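Local coordinates for protein beta-xylanase (Caldicellulosiruptor kristjanssonii, PDB 7NWN) that probably binds plant cell-wall carbohydrate as the calcium-containing family 9 binding module of a multimodular, heat-stable xylan-degrading enzyme, at residues Val94-Asp99 with Ala148-Ser153; Leu113-Asn118 with Ile130-Thr135; Val25-Pro30 with Trp65-Leu70. All blocks are in the same frame, centred on the assembly; numbering follows the deposited sequence.

Contact 1. Residues Val94-Asp99 with Ala148-Ser153. With CA (calcium ion), chain S; EDO (1,2-ethanediol), chain J.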
loop_
_atom_site.group_PDB
_atom_site.type_symbol
_atom_site.label_atom_id
_atom_site.label_comp_id
_atom_site.label_asym_id
_atom_site.label_seq_id
_atom_site.Cartn_x
_atom_site.Cartn_y
_atom_site.Cartn_z
ATOM N N VAL A 94 -5.496 -3.702 5.128
ATOM C CA VAL A 94 -5.055 -2.523 4.406
ATOM C C VAL A 94 -5.350 -2.741 2.912
ATOM O O VAL A 94 -5.373 -3.863 2.456
ATOM C CB VAL A 94 -3.567 -2.175 4.647
ATOM C CG1 VAL A 94 -3.211 -2.008 6.120
ATOM C CG2 VAL A 94 -2.644 -3.128 3.960
ATOM N N GLU A 95 -5.585 -1.659 2.162
ATOM C CA GLU A 95 -5.851 -1.787 0.730
ATOM C C GLU A 95 -4.902 -0.842 -0.003
ATOM O O GLU A 95 -4.579 0.244 0.499
ATOM C CB GLU A 95 -7.264 -1.296 0.435
ATOM C CG GLU A 95 -8.343 -2.147 1.102
ATOM C CD GLU A 95 -9.766 -1.806 0.753
ATOM O OE1 GLU A 95 -9.985 -0.937 -0.130
ATOM O OE2 GLU A 95 -10.668 -2.398 1.361
ATOM N N ILE A 96 -4.445 -1.314 -1.169
ATOM C CA ILE A 96 -3.480 -0.603 -1.999
ATOM C C ILE A 96 -4.127 -0.507 -3.379
ATOM O O ILE A 96 -4.594 -1.506 -3.890
ATOM C CB ILE A 96 -2.113 -1.346 -2.038
ATOM C CG1 ILE A 96 -1.486 -1.349 -0.628
ATOM C CG2 ILE A 96 -1.127 -0.686 -3.028
ATOM C CD1 ILE A 96 -0.509 -2.499 -0.449
ATOM N N PHE A 97 -4.139 0.701 -3.927
ATOM C CA PHE A 97 -4.689 0.988 -5.241
ATOM C C PHE A 97 -3.557 1.535 -6.111
ATOM O O PHE A 97 -2.782 2.354 -5.622
ATOM C CB PHE A 97 -5.732 2.099 -5.080
ATOM C CG PHE A 97 -6.857 1.865 -4.079
ATOM C CD1 PHE A 97 -6.639 1.993 -2.711
ATOM C CD2 PHE A 97 -8.144 1.563 -4.524
ATOM C CE1 PHE A 97 -7.687 1.861 -1.805
ATOM C CE2 PHE A 97 -9.208 1.434 -3.628
ATOM C CZ PHE A 97 -8.971 1.584 -2.270
ATOM N N LEU A 98 -3.492 1.100 -7.381
ATOM C CA LEU A 98 -2.484 1.603 -8.307
ATOM C C LEU A 98 -3.100 1.848 -9.697
ATOM O O LEU A 98 -3.808 0.985 -10.233
ATOM C CB LEU A 98 -1.345 0.582 -8.407
ATOM C CG LEU A 98 -0.034 1.106 -9.017
ATOM C CD1 LEU A 98 0.627 2.147 -8.120
ATOM C CD2 LEU A 98 0.910 -0.071 -9.304
ATOM N N ASP A 99 -2.825 3.037 -10.255
ATOM C CA ASP A 99 -3.135 3.359 -11.650
ATOM C C ASP A 99 -1.771 3.452 -12.341
ATOM O O ASP A 99 -1.120 4.500 -12.264
ATOM C CB ASP A 99 -3.919 4.677 -11.705
ATOM C CG ASP A 99 -4.137 5.345 -13.088
ATOM O OD1 ASP A 99 -3.900 4.707 -14.153
ATOM O OD2 ASP A 99 -4.504 6.537 -13.064
ATOM N N ALA A 148 4.504 -5.479 1.506
ATOM C CA ALA A 148 3.834 -5.883 0.266
ATOM C C ALA A 148 4.720 -5.541 -0.938
ATOM O O ALA A 148 5.385 -4.493 -0.969
ATOM C CB ALA A 148 2.487 -5.189 0.154
ATOM N N ARG A 149 4.651 -6.421 -1.938
ATOM C CA ARG A 149 5.298 -6.175 -3.217
ATOM C C ARG A 149 4.229 -6.301 -4.307
ATOM O O ARG A 149 3.479 -7.284 -4.301
ATOM C CB ARG A 149 6.396 -7.220 -3.427
ATOM C CG ARG A 149 7.175 -7.047 -4.734
ATOM C CD ARG A 149 8.189 -8.189 -4.977
ATOM N NE ARG A 149 9.136 -7.914 -6.083
ATOM C CZ ARG A 149 8.930 -8.412 -7.303
ATOM N NH1 ARG A 149 7.860 -9.175 -7.547
ATOM N NH2 ARG A 149 9.830 -8.207 -8.244
ATOM N N ILE A 150 4.183 -5.302 -5.211
ATOM C CA ILE A 150 3.363 -5.374 -6.415
ATOM C C ILE A 150 4.275 -5.338 -7.661
ATOM O O ILE A 150 4.965 -4.364 -7.873
ATOM C CB ILE A 150 2.363 -4.211 -6.416
ATOM C CG1 ILE A 150 1.350 -4.327 -5.277
ATOM C CG2 ILE A 150 1.697 -4.145 -7.786
ATOM C CD1 ILE A 150 0.670 -3.017 -4.950
ATOM N N ALA A 151 4.313 -6.437 -8.404
ATOM C CA ALA A 151 5.083 -6.562 -9.638
ATOM C C ALA A 151 4.474 -5.593 -10.674
ATOM O O ALA A 151 3.253 -5.544 -10.830
ATOM C CB ALA A 151 4.953 -8.007 -10.070
ATOM N N LEU A 152 5.311 -4.730 -11.268
ATOM C CA LEU A 152 4.908 -3.721 -12.239
ATOM C C LEU A 152 5.032 -4.302 -13.648
ATOM O O LEU A 152 5.915 -5.127 -13.906
ATOM C CB LEU A 152 5.844 -2.526 -12.059
ATOM C CG LEU A 152 5.635 -1.812 -10.726
ATOM C CD1 LEU A 152 6.747 -0.785 -10.465
ATOM C CD2 LEU A 152 4.244 -1.162 -10.709
ATOM N N SER A 153 4.121 -3.923 -14.544
ATOM C CA SER A 153 4.153 -4.492 -15.888
ATOM C C SER A 153 4.878 -3.518 -16.807
ATOM O O SER A 153 5.525 -3.943 -17.743
ATOM C CB SER A 153 2.774 -4.787 -16.456
ATOM O OG SER A 153 1.961 -3.641 -16.254
HETATM CA CA CA S . -4.858 3.148 -15.292
HETATM C C1 EDO J . 10.121 -5.918 -15.589
HETATM O O1 EDO J . 10.505 -4.553 -15.528
HETATM C C2 EDO J . 8.660 -6.098 -15.737
HETATM O O2 EDO J . 8.225 -6.035 -17.089
HETATM O O HOH W 1 -6.886 4.542 -14.805
#
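Asp99 OD1 binds a calcium ion at 2.2 Å, at the end of a strand whose Ile96 and Leu98 reach across to Ala148, Ile150 and Leu152. Asp103, Asp111, Asp112 and a water bind the same ion, while the other carboxylate oxygen, OD2, accepts from the backbone N of Arg104. Across the interface itself everything is apolar. Ile96 and Ile150 lie side by side, pointing opposite ways, and the closest touch is between the branch methyl Ile96 CG2 and Ile150 CD1, at 3.5 Å. With CG1 beside the backbone N (chi1 -65°), Ile96 sends CD1 to within 4.1 Å of Ala148 CB and leaves CG2, anti to that N, to meet Ile150. One step on, Leu152 lies crosswise to Leu98, their CD2 methyls 3.8 Å apart, and Leu98 CD2 also faces Ile150 CG2 more loosely at 4.4 Å. The short axes of 94-99 and 148-151 lie 10.4 Å apart, 24° from parallel, the spacing and twist of face-to-face sheets in a beta sandwich. On the face of strand 93-99 turned away from Ile150, Glu95 forms a salt bridge with Arg116 and hydrogen bonds with His114 and Asn169. With no hydrogen bond between these two segments, they are held to each other by methyl contacts; the polar bonds of both are made to other partners.

Contact 2. Residues Leu113-Asn118 with Ile130-Thr135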
loop_
_atom_site.group_PDB
_atom_site.type_symbol
_atom_site.label_atom_id
_atom_site.label_comp_id
_atom_site.label_asym_id
_atom_site.label_seq_id
_atom_site.Cartn_x
_atom_site.Cartn_y
_atom_site.Cartn_z
ATOM N N LEU A 113 -5.278 -1.380 -10.380
ATOM C CA LEU A 113 -5.136 -2.454 -9.392
ATOM C C LEU A 113 -5.772 -2.001 -8.084
ATOM O O LEU A 113 -5.619 -0.842 -7.671
ATOM C CB LEU A 113 -3.656 -2.791 -9.174
ATOM C CG LEU A 113 -2.823 -3.122 -10.434
ATOM C CD1 LEU A 113 -1.369 -3.385 -10.044
ATOM C CD2 LEU A 113 -3.383 -4.305 -11.227
ATOM N N HIS A 114 -6.424 -2.973 -7.427
ATOM C CA HIS A 114 -6.935 -2.750 -6.079
ATOM C C HIS A 114 -6.816 -4.056 -5.284
ATOM O O HIS A 114 -7.532 -5.030 -5.553
ATOM C CB HIS A 114 -8.372 -2.192 -6.142
ATOM C CG HIS A 114 -8.992 -1.927 -4.816
ATOM N ND1 HIS A 114 -10.357 -1.830 -4.642
ATOM C CD2 HIS A 114 -8.443 -1.766 -3.593
ATOM C CE1 HIS A 114 -10.625 -1.604 -3.386
ATOM N NE2 HIS A 114 -9.473 -1.565 -2.720
ATOM N N TYR A 115 -5.860 -4.045 -4.350
ATOM C CA TYR A 115 -5.505 -5.233 -3.573
ATOM C C TYR A 115 -5.795 -4.936 -2.103
ATOM O O TYR A 115 -5.852 -3.768 -1.717
ATOM C CB TYR A 115 -4.006 -5.508 -3.723
ATOM C CG TYR A 115 -3.589 -5.956 -5.107
ATOM C CD1 TYR A 115 -4.202 -7.020 -5.750
ATOM C CD2 TYR A 115 -2.531 -5.332 -5.756
ATOM C CE1 TYR A 115 -3.794 -7.420 -7.025
ATOM C CE2 TYR A 115 -2.077 -5.764 -7.002
ATOM C CZ TYR A 115 -2.737 -6.784 -7.662
ATOM O OH TYR A 115 -2.290 -7.200 -8.892
ATOM N N ARG A 116 -5.950 -6.008 -1.319
ATOM C CA ARG A 116 -6.265 -5.907 0.118
ATOM C C ARG A 116 -5.542 -7.064 0.807
ATOM O O ARG A 116 -5.437 -8.137 0.213
ATOM C CB ARG A 116 -7.791 -6.067 0.343
ATOM C CG ARG A 116 -8.281 -5.911 1.796
ATOM C CD ARG A 116 -9.814 -6.170 1.943
ATOM N NE ARG A 116 -10.582 -5.147 1.199
ATOM C CZ ARG A 116 -11.090 -5.305 -0.034
ATOM N NH1 ARG A 116 -11.003 -6.473 -0.664
ATOM N NH2 ARG A 116 -11.672 -4.278 -0.629
ATOM N N VAL A 117 -5.037 -6.829 2.039
ATOM C CA VAL A 117 -4.477 -7.915 2.833
ATOM C C VAL A 117 -4.855 -7.616 4.283
ATOM O O VAL A 117 -4.796 -6.452 4.716
ATOM C CB VAL A 117 -2.940 -8.055 2.642
ATOM C CG1 VAL A 117 -2.184 -6.754 2.885
ATOM C CG2 VAL A 117 -2.329 -9.201 3.436
ATOM N N ASN A 118 -5.350 -8.645 4.986
ATOM C CA ASN A 118 -5.686 -8.477 6.395
ATOM C C ASN A 118 -4.476 -8.787 7.296
ATOM O O ASN A 118 -3.437 -9.224 6.814
ATOM C CB ASN A 118 -6.947 -9.278 6.741
ATOM C CG ASN A 118 -6.750 -10.773 6.919
ATOM O OD1 ASN A 118 -5.637 -11.287 6.955
ATOM N ND2 ASN A 118 -7.852 -11.496 7.084
ATOM N N ILE A 130 -4.029 -11.187 -8.944
ATOM C CA ILE A 130 -3.492 -11.303 -7.588
ATOM C C ILE A 130 -2.104 -11.976 -7.599
ATOM O O ILE A 130 -1.389 -11.865 -6.609
ATOM C CB ILE A 130 -4.454 -12.032 -6.618
ATOM C CG1 ILE A 130 -4.181 -11.658 -5.135
ATOM C CG2 ILE A 130 -4.389 -13.524 -6.861
ATOM C CD1 ILE A 130 -5.246 -12.130 -4.161
ATOM N N LEU A 131 -1.705 -12.641 -8.711
ATOM C CA LEU A 131 -0.369 -13.218 -8.856
ATOM C C LEU A 131 0.733 -12.156 -8.786
ATOM O O LEU A 131 1.876 -12.506 -8.567
ATOM C CB LEU A 131 -0.255 -14.014 -10.165
ATOM C CG LEU A 131 -0.757 -15.463 -10.083
ATOM C CD1 LEU A 131 -2.220 -15.543 -9.629
ATOM C CD2 LEU A 131 -0.624 -16.144 -11.430
ATOM N N ARG A 132 0.392 -10.877 -8.942
ATOM C CA ARG A 132 1.364 -9.796 -8.896
ATOM C C ARG A 132 1.634 -9.362 -7.450
ATOM O O ARG A 132 2.565 -8.602 -7.234
ATOM C CB ARG A 132 0.821 -8.584 -9.661
ATOM C CG ARG A 132 0.543 -8.958 -11.130
ATOM C CD ARG A 132 -0.145 -7.796 -11.835
ATOM N NE ARG A 132 0.673 -6.610 -11.845
ATOM C CZ ARG A 132 0.418 -5.522 -12.542
ATOM N NH1 ARG A 132 -0.650 -5.487 -13.322
ATOM N NH2 ARG A 132 1.251 -4.493 -12.504
ATOM N N PHE A 133 0.805 -9.843 -6.496
ATOM C CA PHE A 133 0.748 -9.291 -5.134
ATOM C C PHE A 133 1.365 -10.309 -4.179
ATOM O O PHE A 133 0.960 -11.493 -4.135
ATOM C CB PHE A 133 -0.712 -8.989 -4.761
ATOM C CG PHE A 133 -0.983 -8.254 -3.466
ATOM C CD1 PHE A 133 -0.283 -7.107 -3.151
ATOM C CD2 PHE A 133 -2.075 -8.613 -2.672
ATOM C CE1 PHE A 133 -0.585 -6.359 -2.016
ATOM C CE2 PHE A 133 -2.401 -7.864 -1.535
ATOM C CZ PHE A 133 -1.636 -6.763 -1.185
ATOM N N TYR A 134 2.408 -9.867 -3.463
ATOM C CA TYR A 134 3.076 -10.796 -2.561
ATOM C C TYR A 134 3.258 -10.089 -1.220
ATOM O O TYR A 134 3.822 -8.990 -1.202
ATOM C CB TYR A 134 4.446 -11.127 -3.138
ATOM C CG TYR A 134 5.324 -12.053 -2.333
ATOM C CD1 TYR A 134 4.812 -13.100 -1.565
ATOM C CD2 TYR A 134 6.708 -11.874 -2.368
ATOM C CE1 TYR A 134 5.670 -13.936 -0.869
ATOM C CE2 TYR A 134 7.584 -12.709 -1.682
ATOM C CZ TYR A 134 7.056 -13.743 -0.924
ATOM O OH TYR A 134 7.923 -14.563 -0.267
ATOM N N THR A 135 2.813 -10.746 -0.120
ATOM C CA THR A 135 2.722 -10.014 1.149
ATOM C C THR A 135 3.195 -10.913 2.291
ATOM O O THR A 135 3.066 -12.137 2.215
ATOM C CB THR A 135 1.284 -9.544 1.455
ATOM O OG1 THR A 135 0.480 -10.719 1.590
ATOM C CG2 THR A 135 0.699 -8.642 0.385
#
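The rings of Tyr115 and Phe133 lie almost parallel in an offset stack, planes 8° apart and centroids separated by 4.6 Å. They come from facing strands and overlap head to tail, which sets each CB over its partner's ring: Phe133 CB sits above the centre of the Tyr115 ring, and Tyr115 CB lies 3.6 Å from the Phe133 centroid, a reciprocal pair of CH-pi contacts. Phe133 CG, anti to the backbone N (chi1 -173°), carries the ring out to Tyr115. Thr135 CG2 lies against the opposite face of Phe133, near its rim, while Arg116 O meets the edge of that ring, 3.5 Å from Phe133 CE2. A third flat group, the guanidinium of Arg132, has Leu113 CD1 over one face, 3.7 Å from Arg132 CZ. Phe133 lies at the start of strand 133-140, an outermost strand of the four-stranded sheet, and strand 112-118 belongs to the facing sheet of the sandwich; the short segment axes run 9.2 Å apart at 21°. Just before the strand, residues 130-132 form a 3-10 turn closed by Phe133 N to Ile130 O, bringing Arg132 CB within 3.5 Å of Tyr115 OH. That hydroxyl is hydrogen-bonded to Asp129 O, which would fix the far end of the stacked ring. Arg132 NH2 makes a salt bridge to Glu100 and a hydrogen bond to Ala151 O. Val117 and Thr135 meet tip to tip, Val117 CG2 3.7 Å from Thr135 OG1, whose polar partners are Asn121 and Lys123.

Contact 3. Residues Val25-Pro30 with Trp65-Leu70. With EDO (1,2-ethanediol), chain O; EDO (1,2-ethanediol), chain J.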
loop_
_atom_site.group_PDB
_atom_site.type_symbol
_atom_site.label_atom_id
_atom_site.label_comp_id
_atom_site.label_asym_id
_atom_site.label_seq_id
_atom_site.Cartn_x
_atom_site.Cartn_y
_atom_site.Cartn_z
ATOM N N VAL A 25 8.902 8.615 -4.291
ATOM C CA VAL A 25 9.303 7.282 -3.859
ATOM C C VAL A 25 10.748 7.022 -4.286
ATOM O O VAL A 25 11.082 7.033 -5.486
ATOM C CB VAL A 25 8.383 6.253 -4.523
ATOM C CG1 VAL A 25 8.660 4.814 -4.028
ATOM C CG2 VAL A 25 6.914 6.664 -4.373
ATOM N N SER A 26 11.582 6.725 -3.290
ATOM C CA SER A 26 12.964 6.326 -3.535
ATOM C C SER A 26 13.097 4.876 -4.023
ATOM O O SER A 26 12.246 4.019 -3.772
ATOM C CB SER A 26 13.730 6.500 -2.280
ATOM O OG SER A 26 13.712 7.869 -1.961
ATOM N N TYR A 27 14.249 4.623 -4.664
ATOM C CA TYR A 27 14.601 3.387 -5.338
ATOM C C TYR A 27 15.241 2.464 -4.305
ATOM O O TYR A 27 16.100 2.893 -3.521
ATOM C CB TYR A 27 15.596 3.658 -6.474
ATOM C CG TYR A 27 15.975 2.403 -7.209
ATOM C CD1 TYR A 27 17.051 1.620 -6.791
ATOM C CD2 TYR A 27 15.262 1.997 -8.310
ATOM C CE1 TYR A 27 17.392 0.448 -7.455
ATOM C CE2 TYR A 27 15.578 0.819 -8.964
ATOM C CZ TYR A 27 16.649 0.050 -8.556
ATOM O OH TYR A 27 16.923 -1.081 -9.262
ATOM N N GLY A 28 14.808 1.200 -4.319
ATOM C CA GLY A 28 15.355 0.238 -3.353
ATOM C C GLY A 28 14.595 -1.075 -3.422
ATOM O O GLY A 28 13.487 -1.115 -3.961
ATOM N N SER A 29 15.239 -2.144 -2.936
ATOM C CA SER A 29 14.742 -3.501 -3.073
ATOM C C SER A 29 14.705 -4.130 -1.681
ATOM O O SER A 29 15.705 -4.653 -1.216
ATOM C CB SER A 29 15.621 -4.316 -3.997
ATOM O OG SER A 29 15.579 -3.822 -5.327
ATOM N N PRO A 30 13.577 -4.056 -0.944
ATOM C CA PRO A 30 13.471 -4.748 0.342
ATOM C C PRO A 30 13.138 -6.241 0.252
ATOM O O PRO A 30 12.655 -6.768 -0.775
ATOM C CB PRO A 30 12.339 -4.040 1.078
ATOM C CG PRO A 30 11.540 -3.337 -0.000
ATOM C CD PRO A 30 12.422 -3.183 -1.231
ATOM N N TRP A 65 10.554 1.696 -4.687
ATOM C CA TRP A 65 10.400 1.020 -5.968
ATOM C C TRP A 65 11.726 0.448 -6.449
ATOM O O TRP A 65 12.783 0.977 -6.130
ATOM C CB TRP A 65 9.863 1.987 -7.034
ATOM C CG TRP A 65 10.844 3.041 -7.474
ATOM C CD1 TRP A 65 11.198 4.178 -6.800
ATOM C CD2 TRP A 65 11.569 3.065 -8.715
ATOM N NE1 TRP A 65 12.089 4.923 -7.537
ATOM C CE2 TRP A 65 12.317 4.271 -8.731
ATOM C CE3 TRP A 65 11.652 2.195 -9.815
ATOM C CZ2 TRP A 65 13.158 4.602 -9.803
ATOM C CZ3 TRP A 65 12.433 2.556 -10.906
ATOM C CH2 TRP A 65 13.212 3.718 -10.863
ATOM N N ASP A 66 11.626 -0.609 -7.245
ATOM C CA ASP A 66 12.778 -1.089 -7.977
ATOM C C ASP A 66 12.362 -1.323 -9.429
ATOM O O ASP A 66 11.206 -1.125 -9.781
ATOM C CB ASP A 66 13.464 -2.281 -7.290
ATOM C CG ASP A 66 12.712 -3.603 -7.306
ATOM O OD1 ASP A 66 11.884 -3.833 -8.212
ATOM O OD2 ASP A 66 13.044 -4.452 -6.458
ATOM N N ASP A 67 13.277 -1.880 -10.224
ATOM C CA ASP A 67 13.037 -2.054 -11.646
ATOM C C ASP A 67 11.799 -2.895 -11.907
ATOM O O ASP A 67 11.273 -2.764 -12.999
ATOM C CB ASP A 67 14.225 -2.705 -12.380
ATOM C CG ASP A 67 15.435 -1.782 -12.422
ATOM O OD1 ASP A 67 15.292 -0.558 -12.134
ATOM O OD2 ASP A 67 16.514 -2.293 -12.653
ATOM N N ASN A 68 11.396 -3.786 -10.965
ATOM C CA ASN A 68 10.359 -4.760 -11.246
ATOM C C ASN A 68 9.052 -4.533 -10.459
ATOM O O ASN A 68 8.077 -5.251 -10.700
ATOM C CB ASN A 68 10.847 -6.185 -10.960
ATOM C CG ASN A 68 12.127 -6.497 -11.710
ATOM O OD1 ASN A 68 12.135 -6.406 -12.932
ATOM N ND2 ASN A 68 13.187 -6.864 -10.995
ATOM N N ALA A 69 9.052 -3.633 -9.469
ATOM C CA ALA A 69 8.042 -3.700 -8.410
ATOM C C ALA A 69 7.917 -2.392 -7.661
ATOM O O ALA A 69 8.868 -1.605 -7.555
ATOM C CB ALA A 69 8.341 -4.806 -7.418
ATOM N N LEU A 70 6.720 -2.245 -7.081
ATOM C CA LEU A 70 6.470 -1.278 -6.031
ATOM C C LEU A 70 6.351 -2.022 -4.694
ATOM O O LEU A 70 5.717 -3.070 -4.646
ATOM C CB LEU A 70 5.180 -0.499 -6.328
ATOM C CG LEU A 70 4.815 0.602 -5.319
ATOM C CD1 LEU A 70 5.768 1.797 -5.359
ATOM C CD2 LEU A 70 3.400 1.082 -5.517
HETATM C C1 EDO O . 18.612 -5.292 -0.936
HETATM O O1 EDO O . 17.642 -5.438 0.104
HETATM C C2 EDO O . 19.024 -3.895 -1.257
HETATM O O2 EDO O . 19.906 -3.316 -0.298
HETATM C C1 EDO J . 10.121 -5.918 -15.589
HETATM O O1 EDO J . 10.505 -4.553 -15.528
HETATM C C2 EDO J . 8.660 -6.098 -15.737
HETATM O O2 EDO J . 8.225 -6.035 -17.089
#
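The edge of Tyr27 points at a face of the Trp65 indole, planes 88° apart, in a T-shaped pair whose tyrosine and six-membered indole centroids are 4.9 Å apart. Tyr27 CD2 leads the approach, offset toward the rim and 3.7 Å from Trp65 CZ2, and Tyr27 CA lies over the five-membered ring of the same indole. Trp65 CG sits between its backbone N and carbonyl carbon (chi1 70°), which turns the indole toward segment 25-30. Val25 approaches it obliquely, CG1 at 3.8 Å from Trp65 CD1, and Trp65 NE1 is hydrogen-bonded to Lys203 O. Trp65 N donates to Ser26 O at 3.0 Å and Gly28 N to Trp65 O at 2.7 Å, a single parallel bridge between Tyr27 and Trp65, with both bonds made by the backbone of Trp65. Farther out, the Tyr27 ring carries its hydroxyl to Asp67, where OH to OD1 is a weak bond of 3.3 Å; the stronger partner of that carboxylate is Arg205. Asp66 OD1 accepts from Asn68 N at 2.8 Å, an Asx turn within the type I turn from Asp66 to Ala69. Its OD2 is hydrogen-bonded to Tyr71 OH; a further bond from Ser29 OG, a side chain with two modelled positions, is doubtful. The turn joins strands 58-66 and 69-77, the former one of the two outermost in the four-stranded sheet, and segment 25-30 leaves strand 22-25, parallel to 198-202 in the other sheet; Val25, Trp65 and Leu70 all pack on strand 198-202, so the contact straddles the edge of the sandwich.

From the N terminus, contact 3 comes first: the loop leaving strand 22-25 is met again by the 65-70 turn, closing a 34-residue excursion. It ends before contact 1 opens at strand 93-99, so the two are in series. Contact 1 closes only when strand 143-151 arrives, and contact 2, joining strands 112-118 and 133-140, is nested inside it. Strands 93-99 and 112-118 are neighbours in one sheet, 133-140 and 143-151 in the other, so these two contacts lie side by side between the facing sheets. Contact 3 meets contact 1 through the four-stranded sheet, where backbone bonds pair Leu70 with Ile150 and Asn68 with Leu152; contacts 2 and 3 do not touch.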